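Local coordinates for protein maltose operon transcriptional repressor (Staphylococcus aureus subsp. aureus Mu50, PDB 3HCW) that probably represses transcription of the maltose operon, with a periplasmic-binding-protein-like region that would sense a small-molecule effector and tune DNA binding, at residues A[85-88]-A[93-96]; A[98-103]-A[108-113]; A[163-168]-A[181-186]; A[171-176]-A[211-216]. All blocks are in the same frame, centred on the assembly; numbering follows the deposited sequence.

Contact 1: residues A[85-88]-A[93-96]; sequences QMLI and PFIV
The phenyl ring of F94, on strand 94-97, lies against L87 and I88 at the end of helix 82-89, and these three side chains carry the whole apolar contact. L87 covers one face of the ring: its CD1 sits 4.1 Å from the centroid of the F94 ring and 27° off the normal, a CH-pi contact over the face. Nearer the rim of that face, L87 CB approaches F94 CD1 to 3.7 Å, so the leucine lies along the CG to CE1 side of the ring rather than touching at a single point. I88 comes from a different side. Its CG1 meets the far edge, near the ring plane, with I88 CG1 3.8 Å from F94 CZ; its CD1 continues past the same corner. F94 is placed for this by a first torsion of 66°, which sets CG between the backbone N and carbonyl carbon and throws the ring toward the helix. V96 CG2, two residues on along the strand, borders another part of the ring edge. Around the trio, L87 also packs on F72, L74 and helix 53-65, while F94 stacks with F108. Hydrophobic sealing of a helix onto the strand that follows it is characteristic of the beta-alpha-beta unit, here strand 71-74, helix 82-89 and strand 94-97 of a periplasmic-binding-protein-like alpha/beta fold.

Contact 2: residues A[98-103]-A[108-113]; sequences GKPTSD and FTHIDN
Two hydrogen bonds, both centred on G98, join the loop after strand 94-97 to strand 110-113. G98 N donates to I111 O over 2.9 Å, but the bond is bent and the donor stands 39° above the carbonyl plane. In return H110 ND1 gives a weak bond to G98 O at 3.3 Å, with the acceptor at the imidazole edge. G98 has phi 147° and psi -164°, where a side chain would press on the carbonyl O of the residue before it. The other ring nitrogen, H110 NE2, bonds D105 OD2, so the imidazole is held at both nitrogens and its rotation is restricted; the nearby aspartate may favour a protonated ring. Apolar packing comes from P100, whose CB lies 4.0 Å from the centroid of the H110 ring and almost on its normal, a CH-pi contact. P100 CD reaches closer to the rim, 3.6 Å from H110 ND1, and the proline and imidazole run antiparallel to each other. The third group is van der Waals contact of a carboxylate oxygen: D112 OD2 rests 3.3 Å from G98 C and 3.4 Å from K99 CB without bonding the backbone. D112 OD1 instead hydrogen-bonds a bound glycerol, while K99 NZ forms a salt bridge with D148 of helix 144-159. Strand 110-113 runs between strands 94-97 and 272-280, bonded to both; I111 packs on L250 and A257 of helix 247-263, and H110 and P100 both touch L272.

Contact 3: residues A[163-168]-A[181-186]; sequences DYQIIE and QNLHTR
L183 of helix 173-187 points its two methyl branches at strand 163-169, one toward I167 and the other toward Q165. I167 and L183 reach for each other tip to tip, and the outermost methyls meet with I167 CD1 3.9 Å from L183 CD1. In I167 a first torsion of -64° sets CG1 anti to the carbonyl carbon, and the chain then extends so that CD1 is its leading atom. Q165 also reaches out from the strand, its chain heading against that of L183. With chi1 at 65° the chain leaves over its own backbone and then runs straight, which carries the carboxamide out to the second branch, where Q165 OE1 stands 3.4 Å from L183 CD2. That meeting is polar oxygen against methyl and gains only van der Waals contact. The backbones stay well apart, with Q165 CA and L183 CA 11.2 Å from each other, so the side chains span the gap from sheet to helix. This is the layering of a parallel alpha/beta domain: strand 163-169 is the outermost strand at this end of the sheet, and helix 173-187 leads on from it to strand 194-198, packing on one sheet face. I167 also touches Y179 and M180, earlier on the same helix, and I135 of the neighbouring strand 133-139.

Contact 4: residues A[171-176]-A[211-216]; sequences NEREVI and LYELNI
The guanidinium of R173 presents its edge, not a face, to E213: the carboxylate oxygen OE2 lies near the guanidinium plane, on the side bearing NE and NH2. The carboxylate is tilted, its plane 53° from that of the guanidinium, and OE2 is met from well above its own plane. The salt bridge is therefore lopsided. R173 NH2 donates to E213 OE2 over 2.8 Å at 157°, while R173 NE adds only a weak, strongly bent bond to the same E213 OE2 at 3.4 Å. Both N-H groups thus converge on one oxygen instead of pairing with two. A bend at the second torsion of R173 (115°) swings the guanidinium across to the glutamate, whose extended chain comes out to meet it. R173 NH1 bonds S209 OG, one turn before E213, so helix 201-213 grips the arginine at two points. R173 stands in the first turn of helix 173-187 and E213 in the last turn of its helix, each carrying a charge that the helix dipole would disfavour; pairing probably offsets both. Beside them, R173 packs on P239 of the second subunit, and Y212 OH hydrogen-bonds I218 N of that subunit. What results is a surface salt bridge between adjacent helices at the dimer interface, next to a Schellman motif that ends helix 201-213 with I216 N bonded to L211 O (2.9 Å) and N215 N to Y212 O (3.0 Å).

How the contacts relate
The four contacts fall into two pairs on opposite sides of the chain's centre. Contacts 1 and 2, with centres 12 Å apart, meet through neighbouring strands 94-97 and 110-113: V96 O and I111 N, 2.9 Å apart, probably form a hydrogen bond, and V96 CB packs 3.6 Å from H110 CE1. Contacts 3 and 4 lie 13 Å apart between centres and share helix 173-187; H184 packs against L214 and I216. Between the pairs the centres are 33 to 40 Å apart, yet contacts 1, 2 and 3 all reach the same sheet. D112 of contact 2 binds a glycerol, probably from the crystallisation liquor, that may mark a ligand pocket, whereas contact 4 faces the second subunit.

Contact 1: residues A[85-88]-A[93-96]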
loop_
_atom_site.group_PDB
_atom_site.type_symbol
_atom_site.label_atom_id
_atom_site.label_comp_id
_atom_site.label_asym_id
_atom_site.label_seq_id
_atom_site.Cartn_x
_atom_site.Cartn_y
_atom_site.Cartn_z
ATOM N N GLN A 85 -29.463 -3.974 -1.624
ATOM C CA GLN A 85 -30.843 -4.482 -1.590
ATOM C C GLN A 85 -31.083 -5.522 -0.492
ATOM O O GLN A 85 -32.157 -5.551 0.111
ATOM C CB GLN A 85 -31.259 -5.063 -2.947
ATOM C CG GLN A 85 -32.137 -4.134 -3.779
ATOM C CD GLN A 85 -33.397 -3.684 -3.046
ATOM O OE1 GLN A 85 -33.650 -2.484 -2.905
ATOM N NE2 GLN A 85 -34.190 -4.644 -2.571
ATOM N N MET A 86 -30.075 -6.361 -0.248
ATOM C CA MET A 86 -30.105 -7.372 0.815
ATOM C C MET A 86 -30.313 -6.719 2.185
ATOM O O MET A 86 -31.244 -7.080 2.903
ATOM C CB MET A 86 -28.816 -8.212 0.781
ATOM C CG MET A 86 -28.716 -9.357 1.797
ATOM S SD MET A 86 -27.192 -10.285 1.524
ATOM C CE MET A 86 -27.713 -11.305 0.151
ATOM N N LEU A 87 -29.475 -5.733 2.514
ATOM C CA LEU A 87 -29.573 -4.998 3.785
ATOM C C LEU A 87 -30.867 -4.198 3.923
ATOM O O LEU A 87 -31.313 -3.926 5.039
ATOM C CB LEU A 87 -28.385 -4.054 3.968
ATOM C CG LEU A 87 -26.956 -4.531 3.711
ATOM C CD1 LEU A 87 -26.016 -3.352 3.797
ATOM C CD2 LEU A 87 -26.525 -5.634 4.663
ATOM N N ILE A 88 -31.452 -3.814 2.790
ATOM C CA ILE A 88 -32.750 -3.140 2.770
ATOM C C ILE A 88 -33.880 -4.142 3.024
ATOM O O ILE A 88 -34.768 -3.883 3.849
ATOM C CB ILE A 88 -32.954 -2.328 1.456
ATOM C CG1 ILE A 88 -32.111 -1.046 1.506
ATOM C CG2 ILE A 88 -34.435 -1.979 1.226
ATOM C CD1 ILE A 88 -31.851 -0.401 0.158
ATOM N N PRO A 93 -29.396 -1.903 9.618
ATOM C CA PRO A 93 -28.913 -0.516 9.597
ATOM C C PRO A 93 -27.582 -0.443 8.865
ATOM O O PRO A 93 -26.744 -1.336 9.039
ATOM C CB PRO A 93 -28.702 -0.193 11.082
ATOM C CG PRO A 93 -29.541 -1.181 11.817
ATOM C CD PRO A 93 -29.449 -2.429 10.994
ATOM N N PHE A 94 -27.399 0.585 8.033
ATOM C CA PHE A 94 -26.142 0.744 7.295
ATOM C C PHE A 94 -25.758 2.171 6.907
ATOM O O PHE A 94 -26.576 3.084 6.931
ATOM C CB PHE A 94 -26.048 -0.205 6.079
ATOM C CG PHE A 94 -27.046 0.066 4.990
ATOM C CD1 PHE A 94 -28.306 -0.524 5.021
ATOM C CD2 PHE A 94 -26.711 0.862 3.901
ATOM C CE1 PHE A 94 -29.231 -0.303 4.008
ATOM C CE2 PHE A 94 -27.633 1.090 2.879
ATOM C CZ PHE A 94 -28.894 0.504 2.934
ATOM N N ILE A 95 -24.482 2.326 6.563
ATOM C CA ILE A 95 -23.943 3.530 5.941
ATOM C C ILE A 95 -23.417 3.123 4.570
ATOM O O ILE A 95 -23.060 1.963 4.362
ATOM C CB ILE A 95 -22.822 4.180 6.836
ATOM C CG1 ILE A 95 -23.330 5.457 7.481
ATOM C CG2 ILE A 95 -21.606 4.584 6.051
ATOM C CD1 ILE A 95 -24.450 5.255 8.424
ATOM N N VAL A 96 -23.405 4.058 3.625
ATOM C CA VAL A 96 -22.749 3.832 2.348
ATOM C C VAL A 96 -21.651 4.861 2.173
ATOM O O VAL A 96 -21.874 6.057 2.345
ATOM C CB VAL A 96 -23.736 3.912 1.163
ATOM C CG1 VAL A 96 -23.021 3.644 -0.165
ATOM C CG2 VAL A 96 -24.888 2.929 1.350
#

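Contact 2: residues A[98-103]-A[108-113]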
loop_
_atom_site.group_PDB
_atom_site.type_symbol
_atom_site.label_atom_id
_atom_site.label_comp_id
_atom_site.label_asym_id
_atom_site.label_seq_id
_atom_site.Cartn_x
_atom_site.Cartn_y
_atom_site.Cartn_z
ATOM N N GLY A 98 -20.042 6.568 -0.574
ATOM C CA GLY A 98 -20.239 6.861 -1.995
ATOM C C GLY A 98 -21.447 7.753 -2.233
ATOM O O GLY A 98 -21.959 8.383 -1.299
ATOM N N LYS A 99 -21.904 7.795 -3.487
ATOM C CA LYS A 99 -22.981 8.696 -3.907
ATOM C C LYS A 99 -24.385 8.068 -3.890
ATOM O O LYS A 99 -24.579 6.981 -4.439
ATOM C CB LYS A 99 -22.703 9.216 -5.319
ATOM C CG LYS A 99 -23.283 10.615 -5.596
ATOM C CD LYS A 99 -23.850 10.739 -7.007
ATOM C CE LYS A 99 -23.133 9.853 -8.003
ATOM N NZ LYS A 99 -23.531 10.217 -9.390
ATOM N N PRO A 100 -25.364 8.770 -3.282
ATOM C CA PRO A 100 -26.784 8.404 -3.380
ATOM C C PRO A 100 -27.240 8.447 -4.825
ATOM O O PRO A 100 -26.927 9.396 -5.546
ATOM C CB PRO A 100 -27.492 9.490 -2.563
ATOM C CG PRO A 100 -26.504 10.625 -2.449
ATOM C CD PRO A 100 -25.163 9.966 -2.437
ATOM N N THR A 101 -27.966 7.420 -5.241
ATOM C CA THR A 101 -28.302 7.237 -6.647
ATOM C C THR A 101 -29.800 6.985 -6.903
ATOM O O THR A 101 -30.214 6.764 -8.044
ATOM C CB THR A 101 -27.427 6.107 -7.269
ATOM O OG1 THR A 101 -27.924 5.757 -8.568
ATOM C CG2 THR A 101 -27.415 4.856 -6.387
ATOM N N SER A 102 -30.610 7.041 -5.848
ATOM C CA SER A 102 -32.003 6.597 -5.940
ATOM C C SER A 102 -32.940 7.315 -4.974
ATOM O O SER A 102 -32.496 8.104 -4.139
ATOM C CB SER A 102 -32.076 5.084 -5.710
ATOM O OG SER A 102 -33.259 4.555 -6.274
ATOM N N ASP A 103 -34.239 7.035 -5.101
ATOM C CA ASP A 103 -35.254 7.567 -4.186
ATOM C C ASP A 103 -35.134 7.030 -2.763
ATOM O O ASP A 103 -35.214 7.800 -1.807
ATOM C CB ASP A 103 -36.669 7.321 -4.718
ATOM C CG ASP A 103 -37.426 8.610 -4.982
ATOM O OD1 ASP A 103 -37.258 9.578 -4.204
ATOM O OD2 ASP A 103 -38.207 8.651 -5.958
ATOM N N PHE A 108 -31.069 6.571 3.754
ATOM C CA PHE A 108 -29.789 6.018 4.196
ATOM C C PHE A 108 -28.636 7.006 4.084
ATOM O O PHE A 108 -28.413 7.584 3.023
ATOM C CB PHE A 108 -29.494 4.726 3.432
ATOM C CG PHE A 108 -30.613 3.728 3.513
ATOM C CD1 PHE A 108 -30.839 3.015 4.692
ATOM C CD2 PHE A 108 -31.471 3.532 2.432
ATOM C CE1 PHE A 108 -31.894 2.107 4.786
ATOM C CE2 PHE A 108 -32.533 2.629 2.513
ATOM C CZ PHE A 108 -32.744 1.910 3.689
ATOM N N THR A 109 -27.928 7.205 5.192
ATOM C CA THR A 109 -26.786 8.116 5.230
ATOM C C THR A 109 -25.677 7.688 4.273
ATOM O O THR A 109 -25.260 6.527 4.271
ATOM C CB THR A 109 -26.237 8.268 6.668
ATOM O OG1 THR A 109 -27.232 8.903 7.470
ATOM C CG2 THR A 109 -24.981 9.138 6.701
ATOM N N HIS A 110 -25.239 8.634 3.443
ATOM C CA HIS A 110 -24.102 8.446 2.556
ATOM C C HIS A 110 -22.965 9.386 2.945
ATOM O O HIS A 110 -23.192 10.521 3.375
ATOM C CB HIS A 110 -24.504 8.713 1.111
ATOM C CG HIS A 110 -25.296 7.612 0.483
ATOM N ND1 HIS A 110 -24.821 6.860 -0.570
ATOM C CD2 HIS A 110 -26.540 7.146 0.743
ATOM C CE1 HIS A 110 -25.738 5.978 -0.930
ATOM N NE2 HIS A 110 -26.790 6.130 -0.148
ATOM N N ILE A 111 -21.739 8.897 2.797
ATOM C CA ILE A 111 -20.541 9.694 3.033
ATOM C C ILE A 111 -19.706 9.657 1.754
ATOM O O ILE A 111 -19.308 8.596 1.302
ATOM C CB ILE A 111 -19.741 9.191 4.278
ATOM C CG1 ILE A 111 -20.487 9.512 5.583
ATOM C CG2 ILE A 111 -18.387 9.852 4.364
ATOM C CD1 ILE A 111 -21.295 8.390 6.115
ATOM N N ASP A 112 -19.462 10.818 1.161
ATOM C CA ASP A 112 -18.758 10.875 -0.115
ATOM C C ASP A 112 -17.800 12.071 -0.167
ATOM O O ASP A 112 -17.825 12.933 0.725
ATOM C CB ASP A 112 -19.792 10.977 -1.242
ATOM C CG ASP A 112 -19.319 10.364 -2.558
ATOM O OD1 ASP A 112 -18.220 9.778 -2.614
ATOM O OD2 ASP A 112 -20.061 10.485 -3.557
ATOM N N ASN A 113 -16.931 12.087 -1.179
ATOM C CA ASN A 113 -16.310 13.323 -1.649
ATOM C C ASN A 113 -17.227 13.875 -2.727
ATOM O O ASN A 113 -18.107 13.151 -3.233
ATOM C CB ASN A 113 -14.951 13.058 -2.299
ATOM C CG ASN A 113 -13.962 12.397 -1.371
ATOM O OD1 ASN A 113 -13.553 11.259 -1.598
ATOM N ND2 ASN A 113 -13.559 13.108 -0.324
#

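Contact 3: residues A[163-168]-A[181-186]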
loop_
_atom_site.group_PDB
_atom_site.type_symbol
_atom_site.label_atom_id
_atom_site.label_comp_id
_atom_site.label_asym_id
_atom_site.label_seq_id
_atom_site.Cartn_x
_atom_site.Cartn_y
_atom_site.Cartn_z
ATOM N N ASP A 163 -9.952 19.266 -27.052
ATOM C CA ASP A 163 -10.129 17.908 -27.534
ATOM C C ASP A 163 -9.773 16.948 -26.423
ATOM O O ASP A 163 -8.794 17.151 -25.700
ATOM C CB ASP A 163 -9.260 17.639 -28.761
ATOM C CG ASP A 163 -9.720 18.419 -29.983
ATOM O OD1 ASP A 163 -8.851 18.850 -30.770
ATOM O OD2 ASP A 163 -10.946 18.609 -30.154
ATOM N N TYR A 164 -10.589 15.911 -26.279
ATOM C CA TYR A 164 -10.368 14.905 -25.257
ATOM C C TYR A 164 -10.861 13.535 -25.691
ATOM O O TYR A 164 -11.722 13.431 -26.567
ATOM C CB TYR A 164 -11.021 15.311 -23.931
ATOM C CG TYR A 164 -12.540 15.320 -23.923
ATOM C CD1 TYR A 164 -13.270 14.164 -23.605
ATOM C CD2 TYR A 164 -13.250 16.485 -24.206
ATOM C CE1 TYR A 164 -14.659 14.170 -23.590
ATOM C CE2 TYR A 164 -14.648 16.504 -24.184
ATOM C CZ TYR A 164 -15.343 15.344 -23.872
ATOM O OH TYR A 164 -16.724 15.355 -23.843
ATOM N N GLN A 165 -10.324 12.501 -25.042
ATOM C CA GLN A 165 -10.795 11.137 -25.199
ATOM C C GLN A 165 -10.880 10.402 -23.848
ATOM O O GLN A 165 -10.196 10.765 -22.892
ATOM C CB GLN A 165 -9.893 10.390 -26.178
ATOM C CG GLN A 165 -8.474 10.190 -25.696
ATOM C CD GLN A 165 -7.650 9.347 -26.630
ATOM O OE1 GLN A 165 -6.690 9.832 -27.233
ATOM N NE2 GLN A 165 -8.010 8.074 -26.760
ATOM N N ILE A 166 -11.743 9.387 -23.780
ATOM C CA ILE A 166 -11.881 8.516 -22.603
ATOM C C ILE A 166 -11.397 7.129 -23.019
ATOM O O ILE A 166 -11.775 6.619 -24.082
ATOM C CB ILE A 166 -13.372 8.410 -22.093
ATOM C CG1 ILE A 166 -14.053 9.786 -21.929
ATOM C CG2 ILE A 166 -13.476 7.591 -20.800
ATOM C CD1 ILE A 166 -13.430 10.714 -20.876
ATOM N N ILE A 167 -10.537 6.537 -22.200
ATOM C CA ILE A 167 -10.081 5.169 -22.410
ATOM C C ILE A 167 -10.486 4.352 -21.193
ATOM O O ILE A 167 -10.155 4.710 -20.060
ATOM C CB ILE A 167 -8.543 5.078 -22.593
ATOM C CG1 ILE A 167 -8.095 5.822 -23.855
ATOM C CG2 ILE A 167 -8.068 3.606 -22.600
ATOM C CD1 ILE A 167 -6.588 5.994 -23.967
ATOM N N GLU A 168 -11.223 3.273 -21.435
ATOM C CA GLU A 168 -11.554 2.318 -20.394
ATOM C C GLU A 168 -10.664 1.094 -20.563
ATOM O O GLU A 168 -10.568 0.521 -21.649
ATOM C CB GLU A 168 -13.020 1.928 -20.478
ATOM C CG GLU A 168 -13.569 1.330 -19.205
ATOM C CD GLU A 168 -14.970 0.794 -19.397
ATOM O OE1 GLU A 168 -15.145 -0.135 -20.217
ATOM O OE2 GLU A 168 -15.894 1.297 -18.724
ATOM N N GLN A 181 0.618 2.334 -26.955
ATOM C CA GLN A 181 1.260 2.148 -28.275
ATOM C C GLN A 181 0.526 2.899 -29.379
ATOM O O GLN A 181 1.155 3.578 -30.199
ATOM C CB GLN A 181 1.362 0.668 -28.651
ATOM C CG GLN A 181 2.632 -0.009 -28.169
ATOM C CD GLN A 181 2.591 -1.527 -28.293
ATOM O OE1 GLN A 181 1.562 -2.117 -28.661
ATOM N NE2 GLN A 181 3.722 -2.171 -27.987
ATOM N N ASN A 182 -0.804 2.783 -29.381
ATOM C CA ASN A 182 -1.674 3.551 -30.278
ATOM C C ASN A 182 -1.493 5.066 -30.235
ATOM O O ASN A 182 -1.701 5.741 -31.244
ATOM C CB ASN A 182 -3.134 3.235 -29.976
ATOM C CG ASN A 182 -3.692 2.171 -30.878
ATOM O OD1 ASN A 182 -4.370 2.478 -31.854
ATOM N ND2 ASN A 182 -3.400 0.911 -30.570
ATOM N N LEU A 183 -1.110 5.593 -29.070
ATOM C CA LEU A 183 -1.014 7.035 -28.862
ATOM C C LEU A 183 0.416 7.529 -28.953
ATOM O O LEU A 183 0.654 8.730 -28.961
ATOM C CB LEU A 183 -1.593 7.409 -27.493
ATOM C CG LEU A 183 -3.101 7.245 -27.291
ATOM C CD1 LEU A 183 -3.478 7.487 -25.833
ATOM C CD2 LEU A 183 -3.882 8.166 -28.225
ATOM N N HIS A 184 1.349 6.588 -29.046
ATOM C CA HIS A 184 2.786 6.841 -28.939
ATOM C C HIS A 184 3.303 7.990 -29.817
ATOM O O HIS A 184 4.002 8.875 -29.315
ATOM C CB HIS A 184 3.544 5.534 -29.206
ATOM C CG HIS A 184 5.022 5.619 -28.991
ATOM N ND1 HIS A 184 5.911 4.829 -29.684
ATOM C CD2 HIS A 184 5.768 6.396 -28.170
ATOM C CE1 HIS A 184 7.141 5.108 -29.296
ATOM N NE2 HIS A 184 7.081 6.055 -28.378
ATOM N N THR A 185 2.931 7.981 -31.102
ATOM C CA THR A 185 3.339 9.018 -32.053
ATOM C C THR A 185 2.813 10.411 -31.691
ATOM O O THR A 185 3.562 11.383 -31.761
ATOM C CB THR A 185 2.964 8.653 -33.528
ATOM O OG1 THR A 185 3.431 7.333 -33.834
ATOM C CG2 THR A 185 3.598 9.636 -34.517
ATOM N N ARG A 186 1.546 10.506 -31.293
ATOM C CA ARG A 186 0.986 11.796 -30.874
ATOM C C ARG A 186 1.561 12.246 -29.523
ATOM O O ARG A 186 1.846 13.433 -29.322
ATOM C CB ARG A 186 -0.546 11.763 -30.847
ATOM C CG ARG A 186 -1.184 13.159 -30.806
ATOM C CD ARG A 186 -2.505 13.197 -31.555
ATOM N NE ARG A 186 -3.082 14.542 -31.643
ATOM C CZ ARG A 186 -2.775 15.445 -32.572
ATOM N NH1 ARG A 186 -3.375 16.628 -32.552
ATOM N NH2 ARG A 186 -1.873 15.177 -33.517
#

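Contact 4: residues A[171-176]-A[211-216]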
loop_
_atom_site.group_PDB
_atom_site.type_symbol
_atom_site.label_atom_id
_atom_site.label_comp_id
_atom_site.label_asym_id
_atom_site.label_seq_id
_atom_site.Cartn_x
_atom_site.Cartn_y
_atom_site.Cartn_z
ATOM N N ASN A 171 -6.419 -3.302 -15.678
ATOM C CA ASN A 171 -5.052 -3.112 -15.159
ATOM C C ASN A 171 -3.932 -3.975 -15.785
ATOM O O ASN A 171 -2.785 -3.918 -15.330
ATOM C CB ASN A 171 -5.045 -3.290 -13.630
ATOM C CG ASN A 171 -5.450 -4.708 -13.186
ATOM O OD1 ASN A 171 -5.879 -5.541 -13.997
ATOM N ND2 ASN A 171 -5.317 -4.977 -11.883
ATOM N N GLU A 172 -4.261 -4.777 -16.799
ATOM C CA GLU A 172 -3.291 -5.684 -17.428
ATOM C C GLU A 172 -2.241 -4.919 -18.233
ATOM O O GLU A 172 -2.584 -4.113 -19.100
ATOM C CB GLU A 172 -3.989 -6.706 -18.333
ATOM C CG GLU A 172 -5.179 -7.438 -17.703
ATOM C CD GLU A 172 -6.073 -8.137 -18.734
ATOM O OE1 GLU A 172 -5.573 -9.016 -19.475
ATOM O OE2 GLU A 172 -7.284 -7.815 -18.794
ATOM N N ARG A 173 -0.973 -5.185 -17.918
ATOM C CA ARG A 173 0.199 -4.635 -18.605
ATOM C C ARG A 173 0.064 -4.619 -20.122
ATOM O O ARG A 173 0.185 -3.564 -20.744
ATOM C CB ARG A 173 1.426 -5.471 -18.245
ATOM C CG ARG A 173 2.705 -5.047 -18.932
ATOM C CD ARG A 173 3.652 -4.552 -17.908
ATOM N NE ARG A 173 4.684 -3.686 -18.453
ATOM C CZ ARG A 173 5.179 -2.653 -17.782
ATOM N NH1 ARG A 173 4.709 -2.377 -16.569
ATOM N NH2 ARG A 173 6.127 -1.902 -18.313
ATOM N N GLU A 174 -0.187 -5.796 -20.696
ATOM C CA GLU A 174 -0.385 -5.972 -22.135
ATOM C C GLU A 174 -1.467 -5.038 -22.677
ATOM O O GLU A 174 -1.271 -4.385 -23.709
ATOM C CB GLU A 174 -0.732 -7.434 -22.448
ATOM C CG GLU A 174 -0.879 -7.759 -23.940
ATOM C CD GLU A 174 -1.684 -9.032 -24.197
ATOM O OE1 GLU A 174 -1.199 -10.130 -23.836
ATOM O OE2 GLU A 174 -2.798 -8.935 -24.764
ATOM N N VAL A 175 -2.587 -4.958 -21.962
ATOM C CA VAL A 175 -3.731 -4.155 -22.403
ATOM C C VAL A 175 -3.425 -2.656 -22.378
ATOM O O VAL A 175 -3.707 -1.965 -23.363
ATOM C CB VAL A 175 -5.020 -4.492 -21.611
ATOM C CG1 VAL A 175 -6.212 -3.743 -22.181
ATOM C CG2 VAL A 175 -5.300 -5.980 -21.679
ATOM N N ILE A 176 -2.839 -2.173 -21.277
ATOM C CA ILE A 176 -2.410 -0.773 -21.151
ATOM C C ILE A 176 -1.393 -0.436 -22.243
ATOM O O ILE A 176 -1.538 0.580 -22.934
ATOM C CB ILE A 176 -1.745 -0.447 -19.769
ATOM C CG1 ILE A 176 -2.591 -0.920 -18.570
ATOM C CG2 ILE A 176 -1.382 1.042 -19.679
ATOM C CD1 ILE A 176 -3.711 -0.023 -18.160
ATOM N N LEU A 211 4.385 3.975 -19.687
ATOM C CA LEU A 211 4.966 5.227 -20.205
ATOM C C LEU A 211 6.496 5.244 -20.093
ATOM O O LEU A 211 7.176 5.757 -20.980
ATOM C CB LEU A 211 4.346 6.452 -19.503
ATOM C CG LEU A 211 3.155 7.223 -20.076
ATOM C CD1 LEU A 211 2.211 6.394 -20.951
ATOM C CD2 LEU A 211 2.388 7.919 -18.972
ATOM N N TYR A 212 7.026 4.658 -19.021
ATOM C CA TYR A 212 8.472 4.483 -18.865
ATOM C C TYR A 212 9.010 3.557 -19.954
ATOM O O TYR A 212 10.017 3.874 -20.613
ATOM C CB TYR A 212 8.806 3.921 -17.478
ATOM C CG TYR A 212 10.275 3.989 -17.120
ATOM C CD1 TYR A 212 10.794 5.097 -16.449
ATOM C CD2 TYR A 212 11.152 2.946 -17.445
ATOM C CE1 TYR A 212 12.148 5.172 -16.110
ATOM C CE2 TYR A 212 12.512 3.022 -17.125
ATOM C CZ TYR A 212 12.998 4.134 -16.446
ATOM O OH TYR A 212 14.335 4.211 -16.109
ATOM N N GLU A 213 8.306 2.443 -20.165
ATOM C CA GLU A 213 8.702 1.433 -21.146
ATOM C C GLU A 213 8.774 1.998 -22.572
ATOM O O GLU A 213 9.621 1.592 -23.353
ATOM C CB GLU A 213 7.784 0.206 -21.067
ATOM C CG GLU A 213 8.223 -0.982 -21.932
ATOM C CD GLU A 213 7.578 -2.309 -21.538
ATOM O OE1 GLU A 213 8.227 -3.359 -21.732
ATOM O OE2 GLU A 213 6.428 -2.311 -21.045
ATOM N N LEU A 214 7.907 2.957 -22.879
ATOM C CA LEU A 214 7.812 3.545 -24.203
ATOM C C LEU A 214 8.619 4.821 -24.351
ATOM O O LEU A 214 8.584 5.452 -25.410
ATOM C CB LEU A 214 6.347 3.832 -24.540
ATOM C CG LEU A 214 5.426 2.615 -24.705
ATOM C CD1 LEU A 214 4.020 3.087 -24.991
ATOM C CD2 LEU A 214 5.918 1.709 -25.823
ATOM N N ASN A 215 9.347 5.174 -23.289
ATOM C CA ASN A 215 10.149 6.394 -23.207
ATOM C C ASN A 215 9.351 7.675 -23.430
ATOM O O ASN A 215 9.851 8.633 -24.010
ATOM C CB ASN A 215 11.373 6.326 -24.131
ATOM C CG ASN A 215 12.493 7.268 -23.698
ATOM O OD1 ASN A 215 13.151 7.888 -24.537
ATOM N ND2 ASN A 215 12.706 7.388 -22.386
ATOM N N ILE A 216 8.109 7.674 -22.957
ATOM C CA ILE A 216 7.244 8.851 -22.993
ATOM C C ILE A 216 7.438 9.607 -21.671
ATOM O O ILE A 216 6.893 9.216 -20.632
ATOM C CB ILE A 216 5.773 8.447 -23.199
ATOM C CG1 ILE A 216 5.624 7.624 -24.480
ATOM C CG2 ILE A 216 4.888 9.678 -23.245
ATOM C CD1 ILE A 216 4.274 6.963 -24.642
#